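Local coordinates for aminopeptidase N family protein (Idiomarina loihiensis L2TR, PDB 4FGM) that is probably a zinc-dependent aminopeptidase of the M61 family, holding one zinc ion and a maleic acid molecule in its pocket, at residues L514-H525 and V546-M557. Residues are numbered along the deposited sequence; the frame is centred on the assembly and turned at random.
Sequences LSAGDKIIAIDH and VTIHAFRRDELM
D518 and R552 meet in a side-on salt bridge with nearly coplanar groups: NE of R552 points at D518 OD1 (2.9 Å, almost straight at 177°), and NH2 of R552 reaches the syn lone pair of D518 OD2 at 2.8 Å. R552 gets there with CG anti to its backbone N (chi1 169°) and a bend at chi3; the selenium of M557, a selenomethionine, lies over one face of its guanidinium, and NH2 also bonds to the carbonyl of G513. D518 OD2 takes a second bond, from S515 N (2.6 Å), above the carboxylate plane, bracing the type II turn S515-D518. With an alanine in place of this aspartate, R552 would probably lose its carboxylate mate and S515 N this acceptor. Beyond the turn the strands pair antiparallel, K519 and F551 exchanging two backbone bonds. A classic beta bulge follows: I521 N (2.7 Å) and A522 N (3.2 Å) share H549 O, shifting the register by one. On one face I520 CG2 touches I548 CG2 (3.9 Å), while I548 CD1 lies against I523, whose side chain runs alongside; L514 CD2 packs on A550 CB at 3.8 Å. F487 packs on I520 and I523 from this side. Strand 519-523 lies between strands 497-503 and 545-552 in the antiparallel sheet of a PDZ-like domain, distant from the zinc site, and the type II' turn R552-E555 leads into the hairpin partner 555-562.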
ATOM      1  N   LEU A 514      13.311 -27.444 -10.452  1.00 36.31           N
ATOM      2  CA  LEU A 514      12.937 -27.040  -9.097  1.00 38.64           C
ATOM      3  C   LEU A 514      11.718 -26.131  -9.203  1.00 36.25           C
ATOM      4  O   LEU A 514      11.540 -25.438 -10.206  1.00 40.50           O
ATOM      5  CB  LEU A 514      14.082 -26.271  -8.425  1.00 42.63           C
ATOM      6  CG  LEU A 514      15.286 -27.080  -7.951  1.00 37.76           C
ATOM      7  CD1 LEU A 514      16.454 -26.141  -7.693  1.00 29.74           C
ATOM      8  CD2 LEU A 514      14.910 -27.860  -6.697  1.00 28.87           C
ATOM      9  N   SER A 515      10.896 -26.106  -8.162  1.00 40.46           N
ATOM     10  CA  SER A 515       9.702 -25.277  -8.184  1.00 42.62           C
ATOM     11  C   SER A 515       9.458 -24.603  -6.860  1.00 46.95           C
ATOM     12  O   SER A 515       9.943 -25.060  -5.822  1.00 48.77           O
ATOM     13  CB  SER A 515       8.475 -26.126  -8.530  1.00 45.80           C
ATOM     14  OG  SER A 515       8.619 -26.744  -9.795  1.00 53.55           O
ATOM     15  N   ALA A 516       8.695 -23.513  -6.897  1.00 44.48           N
ATOM     16  CA  ALA A 516       8.359 -22.795  -5.679  1.00 40.71           C
ATOM     17  C   ALA A 516       7.677 -23.814  -4.780  1.00 39.36           C
ATOM     18  O   ALA A 516       6.856 -24.604  -5.246  1.00 39.67           O
ATOM     19  CB  ALA A 516       7.414 -21.650  -5.991  1.00 35.52           C
ATOM     20  N   GLY A 517       8.028 -23.812  -3.499  1.00 38.38           N
ATOM     21  CA  GLY A 517       7.431 -24.766  -2.572  1.00 33.74           C
ATOM     22  C   GLY A 517       8.380 -25.899  -2.221  1.00 37.01           C
ATOM     23  O   GLY A 517       8.284 -26.486  -1.146  1.00 44.55           O
ATOM     24  N   ASP A 518       9.286 -26.221  -3.141  1.00 34.27           N
ATOM     25  CA  ASP A 518      10.268 -27.273  -2.913  1.00 36.19           C
ATOM     26  C   ASP A 518      11.239 -26.815  -1.825  1.00 39.98           C
ATOM     27  O   ASP A 518      11.384 -25.616  -1.576  1.00 44.83           O
ATOM     28  CB  ASP A 518      11.087 -27.545  -4.182  1.00 40.28           C
ATOM     29  CG  ASP A 518      10.254 -28.061  -5.331  1.00 45.53           C
ATOM     30  OD1 ASP A 518       9.086 -28.443  -5.108  1.00 45.48           O
ATOM     31  OD2 ASP A 518      10.781 -28.100  -6.464  1.00 44.37           O
ATOM     32  N   LYS A 519      11.891 -27.770  -1.171  1.00 40.63           N
ATOM     33  CA  LYS A 519      12.884 -27.436  -0.160  1.00 44.94           C
ATOM     34  C   LYS A 519      14.203 -28.101  -0.511  1.00 37.84           C
ATOM     35  O   LYS A 519      14.329 -29.321  -0.448  1.00 32.31           O
ATOM     36  CB  LYS A 519      12.453 -27.869   1.244  1.00 44.00           C
ATOM     37  CG  LYS A 519      13.546 -27.599   2.281  1.00 51.49           C
ATOM     38  CD  LYS A 519      13.008 -27.061   3.598  1.00 65.09           C
ATOM     39  CE  LYS A 519      12.333 -28.140   4.417  1.00 70.40           C
ATOM     40  NZ  LYS A 519      13.269 -29.264   4.721  1.00 66.57           N
ATOM     41  N   ILE A 520      15.175 -27.288  -0.910  1.00 38.41           N
ATOM     42  CA  ILE A 520      16.486 -27.793  -1.261  1.00 39.47           C
ATOM     43  C   ILE A 520      17.141 -28.254   0.031  1.00 40.70           C
ATOM     44  O   ILE A 520      17.251 -27.504   0.996  1.00 43.04           O
ATOM     45  CB  ILE A 520      17.340 -26.706  -1.938  1.00 42.27           C
ATOM     46  CG1 ILE A 520      16.677 -26.278  -3.253  1.00 35.36           C
ATOM     47  CG2 ILE A 520      18.732 -27.245  -2.230  1.00 35.74           C
ATOM     48  CD1 ILE A 520      17.320 -25.080  -3.910  1.00 35.88           C
ATOM     49  N   ILE A 521      17.565 -29.509   0.032  1.00 42.91           N
ATOM     50  CA  ILE A 521      18.166 -30.133   1.194  1.00 33.27           C
ATOM     51  C   ILE A 521      19.685 -30.294   1.071  1.00 35.09           C
ATOM     52  O   ILE A 521      20.407 -30.254   2.062  1.00 38.57           O
ATOM     53  CB  ILE A 521      17.439 -31.486   1.443  1.00 35.46           C
ATOM     54  CG1 ILE A 521      16.915 -31.499   2.869  1.00 41.58           C
ATOM     55  CG2 ILE A 521      18.306 -32.676   1.076  1.00 31.81           C
ATOM     56  CD1 ILE A 521      15.891 -30.413   3.115  1.00 36.87           C
ATOM     57  N   ALA A 522      20.171 -30.466  -0.151  1.00 32.07           N
ATOM     58  CA  ALA A 522      21.609 -30.595  -0.368  1.00 33.02           C
ATOM     59  C   ALA A 522      21.996 -30.087  -1.750  1.00 40.39           C
ATOM     60  O   ALA A 522      21.200 -30.127  -2.685  1.00 38.82           O
ATOM     61  CB  ALA A 522      22.044 -32.050  -0.211  1.00 24.74           C
ATOM     62  N   ILE A 523      23.222 -29.587  -1.854  1.00 37.57           N
ATOM     63  CA  ILE A 523      23.767 -29.098  -3.113  1.00 35.79           C
ATOM     64  C   ILE A 523      25.120 -29.794  -3.245  1.00 38.94           C
ATOM     65  O   ILE A 523      25.956 -29.704  -2.347  1.00 38.68           O
ATOM     66  CB  ILE A 523      23.966 -27.565  -3.086  1.00 42.72           C
ATOM     67  CG1 ILE A 523      22.606 -26.865  -2.969  1.00 31.39           C
ATOM     68  CG2 ILE A 523      24.683 -27.105  -4.358  1.00 42.54           C
ATOM     69  CD1 ILE A 523      22.708 -25.425  -2.523  1.00 34.49           C
ATOM     70  N   ASP A 524      25.322 -30.504  -4.352  1.00 38.19           N
ATOM     71  CA  ASP A 524      26.569 -31.229  -4.583  1.00 33.38           C
ATOM     72  C   ASP A 524      26.831 -32.209  -3.422  1.00 34.19           C
ATOM     73  O   ASP A 524      27.975 -32.439  -3.029  1.00 33.90           O
ATOM     74  CB  ASP A 524      27.738 -30.243  -4.709  1.00 37.27           C
ATOM     75  CG  ASP A 524      28.882 -30.799  -5.533  1.00 42.52           C
ATOM     76  OD1 ASP A 524      28.798 -31.976  -5.954  1.00 43.98           O
ATOM     77  OD2 ASP A 524      29.864 -30.059  -5.766  1.00 43.72           O
ATOM     78  N   HIS A 525      25.755 -32.771  -2.878  1.00 29.41           N
ATOM     79  CA  HIS A 525      25.825 -33.725  -1.769  1.00 33.90           C
ATOM     80  C   HIS A 525      26.186 -33.097  -0.429  1.00 36.73           C
ATOM     81  O   HIS A 525      26.468 -33.808   0.529  1.00 40.85           O
ATOM     82  CB  HIS A 525      26.810 -34.847  -2.103  1.00 27.29           C
ATOM     83  CG  HIS A 525      26.515 -35.524  -3.402  1.00 43.41           C
ATOM     84  ND1 HIS A 525      25.484 -36.428  -3.549  1.00 44.90           N
ATOM     85  CD2 HIS A 525      27.061 -35.373  -4.632  1.00 46.15           C
ATOM     86  CE1 HIS A 525      25.408 -36.803  -4.814  1.00 40.25           C
ATOM     87  NE2 HIS A 525      26.354 -36.176  -5.493  1.00 43.69           N
ATOM     88  N   VAL A 546      26.102 -29.670 -10.839  1.00 43.57           N
ATOM     89  CA  VAL A 546      26.031 -30.292  -9.527  1.00 40.78           C
ATOM     90  C   VAL A 546      24.680 -30.967  -9.382  1.00 43.27           C
ATOM     91  O   VAL A 546      23.735 -30.678 -10.126  1.00 36.41           O
ATOM     92  CB  VAL A 546      26.169 -29.267  -8.392  1.00 39.96           C
ATOM     93  CG1 VAL A 546      27.520 -28.574  -8.470  1.00 44.41           C
ATOM     94  CG2 VAL A 546      25.029 -28.260  -8.461  1.00 36.04           C
ATOM     95  N   THR A 547      24.597 -31.875  -8.423  1.00 38.00           N
ATOM     96  CA  THR A 547      23.361 -32.578  -8.162  1.00 38.22           C
ATOM     97  C   THR A 547      22.646 -31.839  -7.040  1.00 41.59           C
ATOM     98  O   THR A 547      23.279 -31.370  -6.096  1.00 37.11           O
ATOM     99  CB  THR A 547      23.649 -34.034  -7.754  1.00 46.68           C
ATOM    100  OG1 THR A 547      24.237 -34.717  -8.866  1.00 48.51           O
ATOM    101  CG2 THR A 547      22.364 -34.752  -7.347  1.00 42.95           C
ATOM    102  N   ILE A 548      21.331 -31.707  -7.162  1.00 37.84           N
ATOM    103  CA  ILE A 548      20.552 -31.025  -6.140  1.00 34.71           C
ATOM    104  C   ILE A 548      19.578 -32.029  -5.554  1.00 39.55           C
ATOM    105  O   ILE A 548      18.948 -32.783  -6.296  1.00 40.99           O
ATOM    106  CB  ILE A 548      19.699 -29.873  -6.719  1.00 39.39           C
ATOM    107  CG1 ILE A 548      20.584 -28.829  -7.407  1.00 34.74           C
ATOM    108  CG2 ILE A 548      18.841 -29.262  -5.599  1.00 29.34           C
ATOM    109  CD1 ILE A 548      21.518 -28.099  -6.493  1.00 32.16           C
ATOM    110  N   HIS A 549      19.462 -32.053  -4.233  1.00 36.05           N
ATOM    111  CA  HIS A 549      18.510 -32.944  -3.591  1.00 36.74           C
ATOM    112  C   HIS A 549      17.481 -32.026  -2.957  1.00 37.45           C
ATOM    113  O   HIS A 549      17.830 -31.154  -2.154  1.00 36.61           O
ATOM    114  CB  HIS A 549      19.170 -33.806  -2.516  1.00 30.75           C
ATOM    115  CG  HIS A 549      20.026 -34.902  -3.062  1.00 34.04           C
ATOM    116  ND1 HIS A 549      21.384 -34.761  -3.259  1.00 37.14           N
ATOM    117  CD2 HIS A 549      19.722 -36.163  -3.453  1.00 37.79           C
ATOM    118  CE1 HIS A 549      21.876 -35.885  -3.747  1.00 41.13           C
ATOM    119  NE2 HIS A 549      20.889 -36.752  -3.874  1.00 40.94           N
ATOM    120  N   ALA A 550      16.218 -32.207  -3.316  1.00 34.25           N
ATOM    121  CA  ALA A 550      15.194 -31.347  -2.773  1.00 29.81           C
ATOM    122  C   ALA A 550      13.892 -32.080  -2.641  1.00 32.05           C
ATOM    123  O   ALA A 550      13.594 -33.011  -3.383  1.00 39.47           O
ATOM    124  CB  ALA A 550      15.020 -30.133  -3.660  1.00 33.92           C
ATOM    125  N   PHE A 551      13.116 -31.645  -1.672  1.00 30.19           N
ATOM    126  CA  PHE A 551      11.818 -32.243  -1.428  1.00 34.27           C
ATOM    127  C   PHE A 551      10.689 -31.493  -2.098  1.00 39.81           C
ATOM    128  O   PHE A 551      10.650 -30.232  -2.018  1.00 36.52           O
ATOM    129  CB  PHE A 551      11.490 -32.244   0.055  1.00 41.59           C
ATOM    130  CG  PHE A 551      12.102 -33.356   0.815  1.00 40.97           C
ATOM    131  CD1 PHE A 551      11.660 -34.658   0.610  1.00 38.68           C
ATOM    132  CD2 PHE A 551      13.106 -33.111   1.751  1.00 38.92           C
ATOM    133  CE1 PHE A 551      12.209 -35.710   1.325  1.00 39.59           C
ATOM    134  CE2 PHE A 551      13.666 -34.151   2.472  1.00 37.25           C
ATOM    135  CZ  PHE A 551      13.217 -35.454   2.265  1.00 38.70           C
ATOM    136  N   ARG A 552       9.809 -32.213  -2.806  1.00 37.34           N
ATOM    137  CA  ARG A 552       8.639 -31.541  -3.376  1.00 38.48           C
ATOM    138  C   ARG A 552       7.612 -32.276  -2.482  1.00 33.25           C
ATOM    139  O   ARG A 552       7.439 -33.520  -2.576  1.00 38.35           O
ATOM    140  CB  ARG A 552       8.395 -31.858  -4.857  1.00 35.04           C
ATOM    141  CG  ARG A 552       7.005 -31.326  -5.268  1.00 30.49           C
ATOM    142  CD  ARG A 552       6.960 -31.062  -6.764  1.00 34.70           C
ATOM    143  NE  ARG A 552       8.066 -30.185  -7.153  1.00 35.19           N
ATOM    144  CZ  ARG A 552       8.595 -30.170  -8.376  1.00 37.32           C
ATOM    145  NH1 ARG A 552       8.112 -30.983  -9.334  1.00 31.56           N
ATOM    146  NH2 ARG A 552       9.630 -29.379  -8.642  1.00 34.24           N
ATOM    147  N   ARG A 553       6.923 -31.519  -1.624  1.00 35.11           N
ATOM    148  CA  ARG A 553       5.984 -32.107  -0.653  1.00 37.19           C
ATOM    149  C   ARG A 553       6.881 -33.078   0.132  1.00 41.25           C
ATOM    150  O   ARG A 553       7.923 -32.658   0.663  1.00 45.84           O
ATOM    151  CB  ARG A 553       4.839 -32.875  -1.315  1.00 35.84           C
ATOM    152  CG  ARG A 553       3.959 -31.927  -2.092  1.00 31.90           C
ATOM    153  CD  ARG A 553       2.795 -32.696  -2.674  1.00 32.33           C
ATOM    154  NE  ARG A 553       3.254 -33.674  -3.670  1.00 36.65           N
ATOM    155  CZ  ARG A 553       3.430 -33.403  -4.967  1.00 40.23           C
ATOM    156  NH1 ARG A 553       3.189 -32.166  -5.451  1.00 40.42           N
ATOM    157  NH2 ARG A 553       3.820 -34.373  -5.791  1.00 38.84           N
ATOM    158  N   ASP A 554       6.515 -34.355   0.234  1.00 34.31           N
ATOM    159  CA  ASP A 554       7.354 -35.281   0.988  1.00 33.42           C
ATOM    160  C   ASP A 554       8.142 -36.217   0.077  1.00 37.86           C
ATOM    161  O   ASP A 554       8.615 -37.258   0.517  1.00 33.57           O
ATOM    162  CB  ASP A 554       6.503 -36.092   1.962  1.00 32.23           C
ATOM    163  CG  ASP A 554       5.717 -37.200   1.284  1.00 39.84           C
ATOM    164  OD1 ASP A 554       5.119 -36.980   0.213  1.00 42.45           O
ATOM    165  OD2 ASP A 554       5.689 -38.303   1.848  1.00 43.54           O
ATOM    166  N   GLU A 555       8.283 -35.847  -1.192  1.00 37.76           N
ATOM    167  CA  GLU A 555       9.029 -36.666  -2.142  1.00 38.91           C
ATOM    168  C   GLU A 555      10.408 -36.042  -2.341  1.00 40.95           C
ATOM    169  O   GLU A 555      10.534 -34.844  -2.579  1.00 42.60           O
ATOM    170  CB  GLU A 555       8.290 -36.710  -3.480  1.00 33.31           C
ATOM    171  CG  GLU A 555       6.890 -37.311  -3.375  1.00 40.59           C
ATOM    172  CD  GLU A 555       6.084 -37.164  -4.651  1.00 49.73           C
ATOM    173  OE1 GLU A 555       6.624 -37.466  -5.740  1.00 58.64           O
ATOM    174  OE2 GLU A 555       4.906 -36.758  -4.561  1.00 50.00           O
ATOM    175  N   LEU A 556      11.451 -36.861  -2.225  1.00 42.43           N
ATOM    176  CA  LEU A 556      12.817 -36.386  -2.409  1.00 32.02           C
ATOM    177  C   LEU A 556      13.199 -36.490  -3.876  1.00 34.77           C
ATOM    178  O   LEU A 556      13.121 -37.557  -4.477  1.00 34.66           O
ATOM    179  CB  LEU A 556      13.823 -37.212  -1.590  1.00 36.38           C
ATOM    180  CG  LEU A 556      15.254 -36.652  -1.719  1.00 34.27           C
ATOM    181  CD1 LEU A 556      15.337 -35.303  -1.013  1.00 33.15           C
ATOM    182  CD2 LEU A 556      16.261 -37.614  -1.116  1.00 32.55           C
HETATM  183  N   MSE A 557      13.600 -35.369  -4.453  1.00 36.71           N
HETATM  184  CA  MSE A 557      14.003 -35.344  -5.847  1.00 33.53           C
HETATM  185  C   MSE A 557      15.520 -35.267  -5.932  1.00 37.06           C
HETATM  186  O   MSE A 557      16.160 -34.585  -5.132  1.00 30.07           O
HETATM  187  CB  MSE A 557      13.412 -34.123  -6.565  1.00 34.13           C
HETATM  188  CG  MSE A 557      11.899 -34.041  -6.568  1.00 33.42           C
HETATM  189 SE   MSE A 557      11.292 -32.414  -7.462  1.00 54.13          SE
HETATM  190  CE  MSE A 557      12.028 -31.113  -6.237  1.00 44.39           C
TER
HETATM  191  O   HOH W   1       9.164 -28.711 -11.586  1.00 43.18           O
HETATM  192  O   HOH W   2      27.082 -33.115  -7.832  1.00 43.61           O
HETATM  193  O   HOH W   3      23.077 -32.726  -3.564  1.00 40.55           O